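Long-range contacts in PspGI restriction endonuclease (Pyrococcus sp. GI-H, PDB 3BM3), which binds its substrate DNA with base flipping and, as a type II restriction endonuclease, probably cleaves it at a specific sequence: residues T29-D34 with K57-K62; L36-F41 with L112-I117; W188-D193 with R244-I249; V2-I7 with E71-E76. The protein carries 2 engineered substitutions. All blocks are in the same frame, centred on the assembly; numbering follows the deposited sequence.

Contact 1 of 4, residues T29-D34 with K57-K62; sequences TELNVD and KMLEEK. With nucleotides of chain A.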
# COMPACT_ATOMS: atom_id res chain seq x y z
N THR C 29 14.54 -17.77 -21.67
CA THR C 29 15.27 -18.80 -22.41
C THR C 29 14.57 -20.15 -22.26
O THR C 29 14.23 -20.80 -23.26
CB THR C 29 16.71 -18.89 -21.90
OG1 THR C 29 17.36 -17.65 -22.20
CG2 THR C 29 17.46 -20.02 -22.58
N GLU C 30 14.32 -20.53 -21.02
CA GLU C 30 13.69 -21.79 -20.70
C GLU C 30 12.34 -22.00 -21.38
O GLU C 30 12.09 -23.08 -21.92
CB GLU C 30 13.58 -21.98 -19.19
CG GLU C 30 14.96 -22.23 -18.59
CD GLU C 30 14.93 -22.51 -17.10
OE1 GLU C 30 16.03 -22.48 -16.48
OE2 GLU C 30 13.85 -22.79 -16.55
N LEU C 31 11.51 -20.96 -21.40
CA LEU C 31 10.18 -21.01 -22.01
C LEU C 31 10.18 -20.71 -23.51
O LEU C 31 9.13 -20.75 -24.14
CB LEU C 31 9.26 -19.98 -21.34
CG LEU C 31 8.91 -20.26 -19.87
CD1 LEU C 31 8.07 -19.10 -19.32
CD2 LEU C 31 8.18 -21.62 -19.71
N ASN C 32 11.33 -20.40 -24.06
CA ASN C 32 11.42 -19.82 -25.40
C ASN C 32 10.35 -18.76 -25.63
O ASN C 32 9.56 -18.79 -26.58
CB ASN C 32 11.41 -20.88 -26.51
CG ASN C 32 12.00 -20.36 -27.82
OD1 ASN C 32 12.25 -19.14 -27.98
ND2 ASN C 32 12.23 -21.26 -28.79
N VAL C 33 10.33 -17.80 -24.72
CA VAL C 33 9.40 -16.68 -24.80
C VAL C 33 9.59 -15.86 -26.07
O VAL C 33 8.64 -15.29 -26.59
CB VAL C 33 9.53 -15.78 -23.56
CG1 VAL C 33 8.93 -14.40 -23.79
CG2 VAL C 33 8.87 -16.49 -22.37
N ASP C 34 10.81 -15.79 -26.59
CA ASP C 34 11.02 -15.01 -27.80
C ASP C 34 10.26 -15.64 -28.96
O ASP C 34 9.74 -14.92 -29.79
CB ASP C 34 12.49 -14.83 -28.09
CG ASP C 34 13.18 -13.95 -27.04
OD1 ASP C 34 12.48 -13.25 -26.25
OD2 ASP C 34 14.43 -13.98 -27.01
N LYS C 57 1.86 -14.13 -17.60
CA LYS C 57 1.56 -15.02 -16.48
C LYS C 57 2.51 -16.22 -16.49
O LYS C 57 3.01 -16.61 -15.44
CB LYS C 57 0.11 -15.47 -16.55
CG LYS C 57 -0.37 -16.26 -15.34
CD LYS C 57 -1.90 -16.22 -15.23
CE LYS C 57 -2.47 -17.14 -14.14
NZ LYS C 57 -2.89 -16.39 -12.90
N MSE C 58 2.73 -16.79 -17.67
CA MSE C 58 3.60 -17.95 -17.82
C MSE C 58 5.03 -17.59 -17.43
O MSE C 58 5.70 -18.35 -16.72
CB MSE C 58 3.52 -18.51 -19.25
CG MSE C 58 4.83 -18.55 -19.99
SE MSE C 58 4.80 -19.88 -21.40
CE MSE C 58 4.49 -21.47 -20.30
N LEU C 59 5.50 -16.43 -17.90
CA LEU C 59 6.84 -15.97 -17.64
C LEU C 59 7.01 -15.64 -16.16
O LEU C 59 8.03 -15.99 -15.53
CB LEU C 59 7.15 -14.73 -18.51
CG LEU C 59 8.59 -14.19 -18.43
CD1 LEU C 59 9.64 -15.29 -18.57
CD2 LEU C 59 8.79 -13.11 -19.50
N GLU C 60 6.00 -14.99 -15.61
CA GLU C 60 6.00 -14.68 -14.20
C GLU C 60 6.13 -15.96 -13.37
O GLU C 60 6.96 -16.04 -12.47
CB GLU C 60 4.72 -13.92 -13.88
CG GLU C 60 4.75 -13.24 -12.58
CD GLU C 60 4.25 -14.12 -11.47
OE1 GLU C 60 3.80 -15.26 -11.73
OE2 GLU C 60 4.33 -13.66 -10.34
N GLU C 61 5.33 -16.96 -13.71
CA GLU C 61 5.29 -18.21 -12.95
C GLU C 61 6.64 -18.93 -13.04
O GLU C 61 7.17 -19.40 -12.03
CB GLU C 61 4.15 -19.10 -13.44
CG GLU C 61 2.81 -18.56 -13.07
CD GLU C 61 1.65 -19.22 -13.77
OE1 GLU C 61 1.82 -19.85 -14.85
OE2 GLU C 61 0.53 -19.11 -13.21
N LYS C 62 7.21 -18.99 -14.24
CA LYS C 62 8.49 -19.66 -14.44
C LYS C 62 9.61 -18.95 -13.71
O LYS C 62 10.42 -19.62 -13.04
CB LYS C 62 8.83 -19.78 -15.93
CG LYS C 62 10.00 -20.69 -16.19
CD LYS C 62 9.72 -22.11 -15.63
CE LYS C 62 10.24 -23.25 -16.47
NZ LYS C 62 9.58 -24.52 -16.02
P DA A 6 2.29 -9.99 -4.50
OP1 DA A 6 1.50 -9.42 -5.62
OP2 DA A 6 1.82 -11.23 -3.83
O5' DA A 6 3.77 -10.19 -5.05
C5' DA A 6 4.71 -10.95 -4.32
C4' DA A 6 4.63 -12.39 -4.74
O4' DA A 6 5.19 -12.58 -6.06
C3' DA A 6 5.37 -13.36 -3.82
O3' DA A 6 4.48 -14.42 -3.48
C2' DA A 6 6.51 -13.87 -4.68
C1' DA A 6 5.90 -13.80 -6.06
N9 DA A 6 6.84 -13.78 -7.18
C8 DA A 6 6.52 -13.88 -8.51
N7 DA A 6 7.55 -13.86 -9.31
C5 DA A 6 8.63 -13.74 -8.46
C6 DA A 6 10.01 -13.67 -8.70
N6 DA A 6 10.55 -13.71 -9.92
N1 DA A 6 10.83 -13.56 -7.63
C2 DA A 6 10.29 -13.53 -6.41
N3 DA A 6 9.00 -13.58 -6.05
C4 DA A 6 8.22 -13.69 -7.14

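Contact 2 of 4, residues L36-F41 with L112-I117; sequences LLDRLF and LNKFGI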
# COMPACT_ATOMS: atom_id res chain seq x y z
N LEU C 36 7.41 -17.45 -28.47
CA LEU C 36 6.02 -17.12 -28.12
C LEU C 36 5.65 -15.70 -28.57
O LEU C 36 4.60 -15.47 -29.14
CB LEU C 36 5.78 -17.22 -26.62
CG LEU C 36 5.82 -18.60 -25.98
CD1 LEU C 36 5.80 -18.43 -24.49
CD2 LEU C 36 4.66 -19.46 -26.48
N LEU C 37 6.53 -14.74 -28.28
CA LEU C 37 6.27 -13.36 -28.68
C LEU C 37 6.15 -13.23 -30.19
O LEU C 37 5.34 -12.46 -30.69
CB LEU C 37 7.35 -12.44 -28.16
CG LEU C 37 7.41 -12.26 -26.65
CD1 LEU C 37 8.76 -11.68 -26.23
CD2 LEU C 37 6.24 -11.35 -26.20
N ASP C 38 6.95 -14.00 -30.93
CA ASP C 38 6.85 -14.06 -32.40
C ASP C 38 5.47 -14.52 -32.88
O ASP C 38 5.09 -14.26 -34.02
CB ASP C 38 7.85 -15.05 -32.98
CG ASP C 38 9.28 -14.61 -32.84
OD1 ASP C 38 9.53 -13.42 -32.60
OD2 ASP C 38 10.14 -15.50 -32.94
N ARG C 39 4.76 -15.23 -32.01
CA ARG C 39 3.47 -15.82 -32.32
C ARG C 39 2.32 -15.10 -31.60
O ARG C 39 1.24 -15.64 -31.45
CB ARG C 39 3.50 -17.29 -31.92
CG ARG C 39 4.52 -18.12 -32.73
CD ARG C 39 4.12 -19.58 -32.81
NE ARG C 39 2.71 -19.74 -33.18
CZ ARG C 39 2.20 -19.49 -34.39
NH1 ARG C 39 2.98 -19.07 -35.39
NH2 ARG C 39 0.91 -19.67 -34.61
N LEU C 40 2.57 -13.87 -31.17
CA LEU C 40 1.59 -13.09 -30.39
C LEU C 40 0.28 -12.96 -31.17
O LEU C 40 0.30 -12.64 -32.37
CB LEU C 40 2.15 -11.71 -30.07
CG LEU C 40 2.01 -11.08 -28.67
CD1 LEU C 40 1.55 -11.99 -27.56
CD2 LEU C 40 3.32 -10.36 -28.33
N PHE C 41 -0.82 -13.26 -30.48
CA PHE C 41 -2.21 -13.15 -30.99
C PHE C 41 -2.57 -14.23 -31.99
O PHE C 41 -3.64 -14.19 -32.62
CB PHE C 41 -2.49 -11.76 -31.52
CG PHE C 41 -2.31 -10.71 -30.51
CD1 PHE C 41 -3.07 -10.72 -29.35
CD2 PHE C 41 -1.38 -9.70 -30.69
CE1 PHE C 41 -2.93 -9.75 -28.41
CE2 PHE C 41 -1.22 -8.72 -29.74
CZ PHE C 41 -1.98 -8.74 -28.60
N LEU C 112 6.45 -4.41 -24.01
CA LEU C 112 6.60 -3.11 -24.62
C LEU C 112 7.62 -3.16 -25.77
O LEU C 112 7.38 -2.67 -26.86
CB LEU C 112 7.01 -2.07 -23.59
CG LEU C 112 5.90 -1.71 -22.56
CD1 LEU C 112 6.48 -0.70 -21.58
CD2 LEU C 112 4.58 -1.17 -23.18
N ASN C 113 8.76 -3.77 -25.52
CA ASN C 113 9.83 -3.84 -26.50
C ASN C 113 9.37 -4.53 -27.75
O ASN C 113 9.64 -4.07 -28.86
CB ASN C 113 11.03 -4.59 -25.94
CG ASN C 113 11.77 -3.79 -24.91
OD1 ASN C 113 11.56 -2.58 -24.78
ND2 ASN C 113 12.64 -4.44 -24.18
N LYS C 114 8.66 -5.63 -27.57
CA LYS C 114 8.18 -6.44 -28.68
C LYS C 114 7.30 -5.62 -29.61
O LYS C 114 7.40 -5.74 -30.82
CB LYS C 114 7.44 -7.68 -28.18
CG LYS C 114 6.95 -8.62 -29.31
CD LYS C 114 8.13 -9.17 -30.11
CE LYS C 114 7.72 -10.18 -31.18
NZ LYS C 114 6.61 -9.66 -32.04
N PHE C 115 6.46 -4.76 -29.02
CA PHE C 115 5.57 -3.90 -29.78
C PHE C 115 6.23 -2.62 -30.27
O PHE C 115 5.59 -1.84 -30.97
CB PHE C 115 4.32 -3.58 -28.96
CG PHE C 115 3.41 -4.74 -28.77
CD1 PHE C 115 2.50 -5.09 -29.73
CD2 PHE C 115 3.48 -5.50 -27.64
CE1 PHE C 115 1.66 -6.19 -29.55
CE2 PHE C 115 2.67 -6.59 -27.45
CZ PHE C 115 1.75 -6.94 -28.39
N GLY C 116 7.50 -2.41 -29.91
CA GLY C 116 8.24 -1.21 -30.29
C GLY C 116 7.75 0.02 -29.56
O GLY C 116 7.88 1.12 -30.06
N ILE C 117 7.14 -0.18 -28.40
CA ILE C 117 6.61 0.93 -27.64
C ILE C 117 7.77 1.48 -26.87
O ILE C 117 8.34 0.79 -26.03
CB ILE C 117 5.49 0.50 -26.69
CG1 ILE C 117 4.30 -0.02 -27.52
CG2 ILE C 117 5.07 1.64 -25.73
CD1 ILE C 117 3.28 -0.78 -26.70

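Contact 3 of 4, residues W188-D193 with R244-I249; sequences WFVGFD and RRFSDI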
# COMPACT_ATOMS: atom_id res chain seq x y z
N TRP C 188 -3.08 5.47 -16.59
CA TRP C 188 -3.68 4.16 -16.74
C TRP C 188 -3.17 3.28 -15.62
O TRP C 188 -2.02 3.36 -15.25
CB TRP C 188 -3.35 3.52 -18.08
CG TRP C 188 -3.80 4.27 -19.29
CD1 TRP C 188 -4.48 5.44 -19.33
CD2 TRP C 188 -3.56 3.91 -20.65
NE1 TRP C 188 -4.68 5.84 -20.63
CE2 TRP C 188 -4.15 4.90 -21.46
CE3 TRP C 188 -2.97 2.81 -21.27
CZ2 TRP C 188 -4.11 4.83 -22.85
CZ3 TRP C 188 -2.91 2.77 -22.66
CH2 TRP C 188 -3.50 3.75 -23.42
N PHE C 189 -4.04 2.43 -15.11
CA PHE C 189 -3.69 1.52 -14.04
C PHE C 189 -3.74 0.12 -14.58
O PHE C 189 -4.71 -0.30 -15.22
CB PHE C 189 -4.72 1.63 -12.93
CG PHE C 189 -4.48 0.69 -11.78
CD1 PHE C 189 -3.69 1.09 -10.72
CD2 PHE C 189 -4.99 -0.57 -11.79
CE1 PHE C 189 -3.42 0.22 -9.67
CE2 PHE C 189 -4.73 -1.45 -10.73
CZ PHE C 189 -3.97 -1.03 -9.68
N VAL C 190 -2.71 -0.63 -14.23
CA VAL C 190 -2.62 -2.04 -14.57
C VAL C 190 -2.44 -2.84 -13.29
O VAL C 190 -1.52 -2.59 -12.54
CB VAL C 190 -1.40 -2.32 -15.47
CG1 VAL C 190 -1.30 -3.79 -15.76
CG2 VAL C 190 -1.47 -1.49 -16.72
N GLY C 191 -3.33 -3.81 -13.09
CA GLY C 191 -3.24 -4.72 -11.98
C GLY C 191 -3.13 -6.09 -12.56
O GLY C 191 -3.62 -6.35 -13.67
N PHE C 192 -2.43 -6.97 -11.88
CA PHE C 192 -2.27 -8.32 -12.38
C PHE C 192 -2.78 -9.25 -11.28
O PHE C 192 -2.05 -10.05 -10.70
CB PHE C 192 -0.82 -8.57 -12.74
CG PHE C 192 -0.65 -9.56 -13.86
CD1 PHE C 192 -1.18 -9.29 -15.09
CD2 PHE C 192 0.05 -10.74 -13.68
CE1 PHE C 192 -1.07 -10.20 -16.14
CE2 PHE C 192 0.18 -11.63 -14.72
CZ PHE C 192 -0.37 -11.32 -15.96
N ASP C 193 -4.08 -9.11 -11.01
CA ASP C 193 -4.69 -9.61 -9.79
C ASP C 193 -6.03 -10.15 -10.13
O ASP C 193 -6.93 -9.42 -10.53
CB ASP C 193 -4.79 -8.47 -8.75
CG ASP C 193 -5.23 -8.93 -7.38
OD1 ASP C 193 -5.83 -10.02 -7.28
OD2 ASP C 193 -5.00 -8.18 -6.41
N ARG C 244 -10.26 -2.69 -19.21
CA ARG C 244 -9.70 -3.42 -20.32
C ARG C 244 -8.92 -4.61 -19.81
O ARG C 244 -8.44 -4.62 -18.69
CB ARG C 244 -8.72 -2.54 -21.11
CG ARG C 244 -9.23 -1.20 -21.58
CD ARG C 244 -10.07 -1.35 -22.76
NE ARG C 244 -9.24 -1.56 -23.95
CZ ARG C 244 -9.69 -2.12 -25.07
NH1 ARG C 244 -10.92 -2.60 -25.12
NH2 ARG C 244 -8.89 -2.25 -26.10
N ARG C 245 -8.78 -5.61 -20.67
CA ARG C 245 -7.87 -6.69 -20.38
C ARG C 245 -6.44 -6.20 -20.47
O ARG C 245 -6.09 -5.39 -21.33
CB ARG C 245 -8.09 -7.82 -21.39
CG ARG C 245 -9.41 -8.47 -21.32
CD ARG C 245 -9.48 -9.51 -22.43
NE ARG C 245 -10.65 -10.39 -22.31
CZ ARG C 245 -11.86 -10.12 -22.81
NH1 ARG C 245 -12.09 -8.98 -23.46
NH2 ARG C 245 -12.86 -10.99 -22.65
N PHE C 246 -5.59 -6.75 -19.62
CA PHE C 246 -4.16 -6.52 -19.71
C PHE C 246 -3.64 -6.66 -21.14
O PHE C 246 -2.87 -5.85 -21.62
CB PHE C 246 -3.45 -7.52 -18.80
CG PHE C 246 -1.95 -7.45 -18.90
CD1 PHE C 246 -1.24 -6.54 -18.16
CD2 PHE C 246 -1.26 -8.28 -19.77
CE1 PHE C 246 0.13 -6.50 -18.23
CE2 PHE C 246 0.12 -8.22 -19.86
CZ PHE C 246 0.80 -7.33 -19.08
N SER C 247 -4.09 -7.69 -21.83
CA SER C 247 -3.58 -7.91 -23.16
C SER C 247 -3.82 -6.76 -24.09
O SER C 247 -3.11 -6.61 -25.10
CB SER C 247 -4.18 -9.19 -23.72
OG SER C 247 -3.59 -10.28 -23.08
N ASP C 248 -4.85 -5.97 -23.80
CA ASP C 248 -5.25 -4.89 -24.68
C ASP C 248 -4.36 -3.68 -24.56
O ASP C 248 -4.41 -2.78 -25.42
CB ASP C 248 -6.65 -4.39 -24.32
CG ASP C 248 -7.73 -5.37 -24.60
OD1 ASP C 248 -7.47 -6.38 -25.22
OD2 ASP C 248 -8.86 -5.11 -24.15
N ILE C 249 -3.55 -3.60 -23.51
CA ILE C 249 -2.88 -2.34 -23.25
C ILE C 249 -1.88 -2.01 -24.36
O ILE C 249 -1.64 -0.87 -24.66
CB ILE C 249 -2.23 -2.30 -21.88
CG1 ILE C 249 -1.87 -0.86 -21.51
CG2 ILE C 249 -1.01 -3.26 -21.80
CD1 ILE C 249 -1.46 -0.65 -20.06

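Contact 4 of 4, residues V2-I7 with E71-E76; sequences VRNLVI and EKQVRE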
# COMPACT_ATOMS: atom_id res chain seq x y z
N VAL C 2 18.05 -24.99 -12.65
CA VAL C 2 18.80 -23.74 -12.32
C VAL C 2 20.25 -24.07 -11.97
O VAL C 2 20.55 -25.21 -11.59
CB VAL C 2 18.14 -23.01 -11.14
CG1 VAL C 2 16.68 -22.66 -11.49
CG2 VAL C 2 18.20 -23.87 -9.87
N ARG C 3 21.14 -23.09 -12.07
CA ARG C 3 22.54 -23.34 -11.70
C ARG C 3 22.73 -23.54 -10.19
O ARG C 3 21.92 -23.11 -9.39
CB ARG C 3 23.45 -22.23 -12.20
CG ARG C 3 23.34 -20.90 -11.49
CD ARG C 3 24.32 -19.92 -12.11
NE ARG C 3 24.47 -18.70 -11.33
CZ ARG C 3 23.80 -17.57 -11.55
NH1 ARG C 3 22.93 -17.49 -12.54
NH2 ARG C 3 24.02 -16.51 -10.78
N ASN C 4 23.81 -24.22 -9.82
CA ASN C 4 24.20 -24.33 -8.44
C ASN C 4 24.90 -23.05 -8.02
O ASN C 4 25.98 -22.74 -8.50
CB ASN C 4 25.13 -25.52 -8.23
CG ASN C 4 24.44 -26.84 -8.48
OD1 ASN C 4 25.05 -27.78 -8.99
ND2 ASN C 4 23.15 -26.94 -8.11
N LEU C 5 24.27 -22.29 -7.13
CA LEU C 5 24.83 -21.02 -6.69
C LEU C 5 26.04 -21.23 -5.81
O LEU C 5 26.09 -22.18 -5.04
CB LEU C 5 23.81 -20.21 -5.89
CG LEU C 5 22.55 -19.82 -6.65
CD1 LEU C 5 21.48 -19.26 -5.67
CD2 LEU C 5 22.90 -18.86 -7.77
N VAL C 6 26.98 -20.31 -5.91
CA VAL C 6 28.02 -20.16 -4.93
C VAL C 6 27.46 -19.19 -3.93
O VAL C 6 27.08 -18.05 -4.26
CB VAL C 6 29.33 -19.66 -5.54
CG1 VAL C 6 30.40 -19.49 -4.49
CG2 VAL C 6 29.77 -20.60 -6.67
N ILE C 7 27.30 -19.67 -2.72
CA ILE C 7 26.60 -18.93 -1.71
C ILE C 7 27.60 -18.45 -0.70
O ILE C 7 28.31 -19.26 -0.08
CB ILE C 7 25.50 -19.78 -1.06
CG1 ILE C 7 24.44 -20.09 -2.12
CG2 ILE C 7 24.90 -19.03 0.13
CD1 ILE C 7 23.58 -21.27 -1.83
N GLU C 71 16.13 -19.68 -3.97
CA GLU C 71 15.81 -19.40 -2.56
C GLU C 71 16.10 -20.64 -1.72
O GLU C 71 16.62 -20.55 -0.62
CB GLU C 71 14.34 -19.06 -2.44
CG GLU C 71 13.93 -18.58 -1.08
CD GLU C 71 12.45 -18.35 -0.98
OE1 GLU C 71 11.71 -19.35 -0.93
OE2 GLU C 71 12.03 -17.18 -0.97
N LYS C 72 15.74 -21.82 -2.25
CA LYS C 72 15.93 -23.08 -1.54
C LYS C 72 17.41 -23.35 -1.35
O LYS C 72 17.86 -23.74 -0.27
CB LYS C 72 15.30 -24.22 -2.33
CG LYS C 72 15.44 -25.56 -1.69
CD LYS C 72 14.62 -26.59 -2.46
CE LYS C 72 14.83 -27.97 -1.91
NZ LYS C 72 14.48 -28.01 -0.46
N GLN C 73 18.20 -23.11 -2.39
CA GLN C 73 19.64 -23.26 -2.24
C GLN C 73 20.21 -22.37 -1.15
O GLN C 73 21.02 -22.78 -0.33
CB GLN C 73 20.35 -22.92 -3.54
CG GLN C 73 20.11 -23.93 -4.63
CD GLN C 73 20.90 -23.61 -5.86
OE1 GLN C 73 22.06 -23.18 -5.76
NE2 GLN C 73 20.29 -23.78 -7.00
N VAL C 74 19.77 -21.12 -1.16
CA VAL C 74 20.24 -20.14 -0.20
C VAL C 74 19.76 -20.51 1.20
O VAL C 74 20.52 -20.48 2.16
CB VAL C 74 19.78 -18.74 -0.59
CG1 VAL C 74 20.09 -17.75 0.53
CG2 VAL C 74 20.46 -18.31 -1.84
N ARG C 75 18.51 -20.94 1.31
CA ARG C 75 17.96 -21.38 2.58
C ARG C 75 18.81 -22.50 3.18
O ARG C 75 19.24 -22.44 4.35
CB ARG C 75 16.53 -21.89 2.38
CG ARG C 75 15.90 -22.31 3.71
CD ARG C 75 14.50 -22.82 3.51
NE ARG C 75 13.59 -21.72 3.23
CZ ARG C 75 13.08 -21.41 2.04
NH1 ARG C 75 13.36 -22.14 0.97
NH2 ARG C 75 12.29 -20.37 1.93
N GLU C 76 19.07 -23.51 2.37
CA GLU C 76 19.85 -24.64 2.86
C GLU C 76 21.23 -24.20 3.35
O GLU C 76 21.71 -24.66 4.39
CB GLU C 76 19.93 -25.73 1.78
CG GLU C 76 18.57 -26.35 1.53
CD GLU C 76 18.58 -27.43 0.46
OE1 GLU C 76 19.63 -27.66 -0.20
OE2 GLU C 76 17.50 -28.04 0.26

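Contact 1 of 4, residues T29-D34 with K57-K62
Lys62 NZ has acidic company from two directions: it forms a salt bridge with Glu65 in its own helix, and across the contact Glu30 OE2 stands 4.6 Å from Lys62 NZ, a looser attraction of opposite charges. The two side chains cross at about a right angle, and the closest approach is Glu30 OE2 to Lys62 CE, at 3.6 Å. Beneath this polar margin the work is done by Leu31. Its CG lies anti to the carbonyl carbon (chi1 -67°), which sends CD1 down onto helix 52-80, 3.5 Å from Lys62 CB and 3.8 Å from Leu59 CA. The other methyl, CD2, turns to the selenomethionine methyl and only grazes the methylenes of Lys62. Selenomethionine Met58 reaches toward Leu31 tip to tip, though its two conformers leave details doubtful. Replacing Leu31 with an alanine would probably open a gap beside Lys62 and Leu59 and leave the lysine's methylenes without their apolar cover. Deeper in, Val33 CG2 meets Leu59 CD1 at 4.1 Å; Ile28 touches both, and Ile107 of helix 85-115 packs on Leu59. On the far side of helix 52-80 Glu60, paired with Arg161, lies beside the base of adenine DA6 of chain A. Leu31 and Val33 flank Asn32, whose positive phi closes helix 20-31 in a Schellman motif while its side chain N-caps helix 33-38; this helix-to-helix junction rests on the long helix 52-80.

Contact 2 of 4, residues L36-F41 with L112-I117
Phe115 uses CB as a spacer: with chi1 at -70°, CG stands beside the backbone N, and the far end of the ring arrives at the segment 36-41. From there the two sides of the ring have separate partners: CE2 lies 3.9 Å from Leu40 CD2, and CE1 lies 3.8 Å from Phe41 CE2. At the tip CZ meets both, with Phe41 CE2 coming in at the edge of the Phe115 ring, near its plane. An alanine in place of Phe115 is likely to leave Leu40 CD2 and the Phe41 ring facing a gap. Next door, Lys114 runs alongside Leu37 in the opposite direction; its CD is 3.9 Å from Leu37 CB, and NZ makes a weak hydrogen bond of 3.4 Å to Leu37 O, which also accepts the backbone N-H of Leu40. Since Lys114 has two conformers, this polar link is tentative. The contact thus ties the end of helix 33-38 and the loop after it to the end of helix 85-115, with Ile55 of helix 52-80 touching both Leu37 and Leu40, Phe250 of helix 249-259 meeting the Phe115 ring nearly parallel, and Ile117 packing on Ile141 of strand 139-141.

Contact 3 of 4, residues W188-D193 with R244-I249
Phe192 and Phe246 form an edge-to-face pair in which Phe192 supplies the edge: its CE1 sits over one face of the Phe246 ring, 4.0 Å from Phe246 CG. The ring centroids are 5.1 Å apart and the planes are inclined at 63°, so the T is a leaning one. Phe246 offers its own edge to Val190, whose CG1 lies in the plane of that ring, 3.7 Å from Phe246 CD1. One ring is therefore held by two different approaches, over a face and at a rim. These side chains lie on one side of the mixed beta-sheet, where strand 186-191 is central and strand 243-245 is outermost within this chain, with strand 211-214 between them; such a sheet flanked by helices is consistent with the PD-(D/E)XK nuclease fold to which the EcoRII C-terminal family belongs. Tyr213 of the intervening strand touches Val190 and Ile249 alike. Ile249, at the start of helix 249-259, carries CG1 anti to the backbone N (chi1 -165°), and this extends CD1 to Val190 CG2 at 3.4 Å, a tight fit for two methyls. Two residues earlier on the strand, the indole of Trp188 turns its edge to the isoleucine: Trp188 CE3 is 3.8 Å from Ile249 CG1, and Ile249 CD1 lies at the edge, in the plane of the indole. At the other end Phe192 is stacked on Phe104 and touches Ala56 of helix 52-80.

Contact 4 of 4, residues V2-I7 with E71-E76
The N-terminal arm, Val2-Ile7, docks in an extended conformation on helix 52-80, and Gln73 is its anchor: the one side-chain amide gives with NE2 and receives with OE1 on the same stretch of backbone, at Arg3 and Leu5. Gln73 NE2 donates to Arg3 O over 3.0 Å with an N-H...O angle of 172°; the acceptor lies in the amide plane of Gln73, while the donor is tilted 26° from the carbonyl plane of Arg3. In return Leu5 N donates to Gln73 OE1 over 2.7 Å, in the carbonyl plane of the glutamine. Because one end gives and the other receives, the pair fixes the rotation of the amide about its last bond. A long, straight stem makes this reach possible, since the chain beyond CG stays extended (chi2 -176°) and carries the amide well clear of the helix. Apolar groups border the pairing. Val2 CG2 rests 3.6 Å from Gln73 NE2, and Leu5 CB lies 3.4 Å from Gln73 OE1, giving the polar group local cover. Leu5 CD1 also meets Val74 CG2 at 4.1 Å. On another side of the helix, Arg75 bridges Glu71 and Glu89, and it has a long, weak ion pair with Glu86 of the second subunit; the helix that carries the arm thus also faces the partner chain. Farther along the arm Ile7 leans over the helix backbone, and its CD1 comes to 3.3 Å from Gln73 O.

Overall arrangement
Helix 52-80 is the common thread: contacts 1 and 4 both use it, about 21 Å apart between centres, and contact 3 touches it where Phe192 packs on Lys57. Contact 2 joins the neighbouring helices 33-38 and 85-115, its centre about 14 Å from that of contact 1, with which it shares helix 33-38. Along the chain, contact 4 spans contact 1 entirely, contacts 1 and 2 interlock with alternating segments, and contact 3 follows after all of them. Contacts 3 and 4 are the most distant, with centres about 34 Å apart. Contacts 1, 2 and 4 thus lie among the helices of the first half of the chain and the N-terminal arm, while contact 3 belongs to the beta-sheet; Phe41 touching Ser247 also joins the two parts.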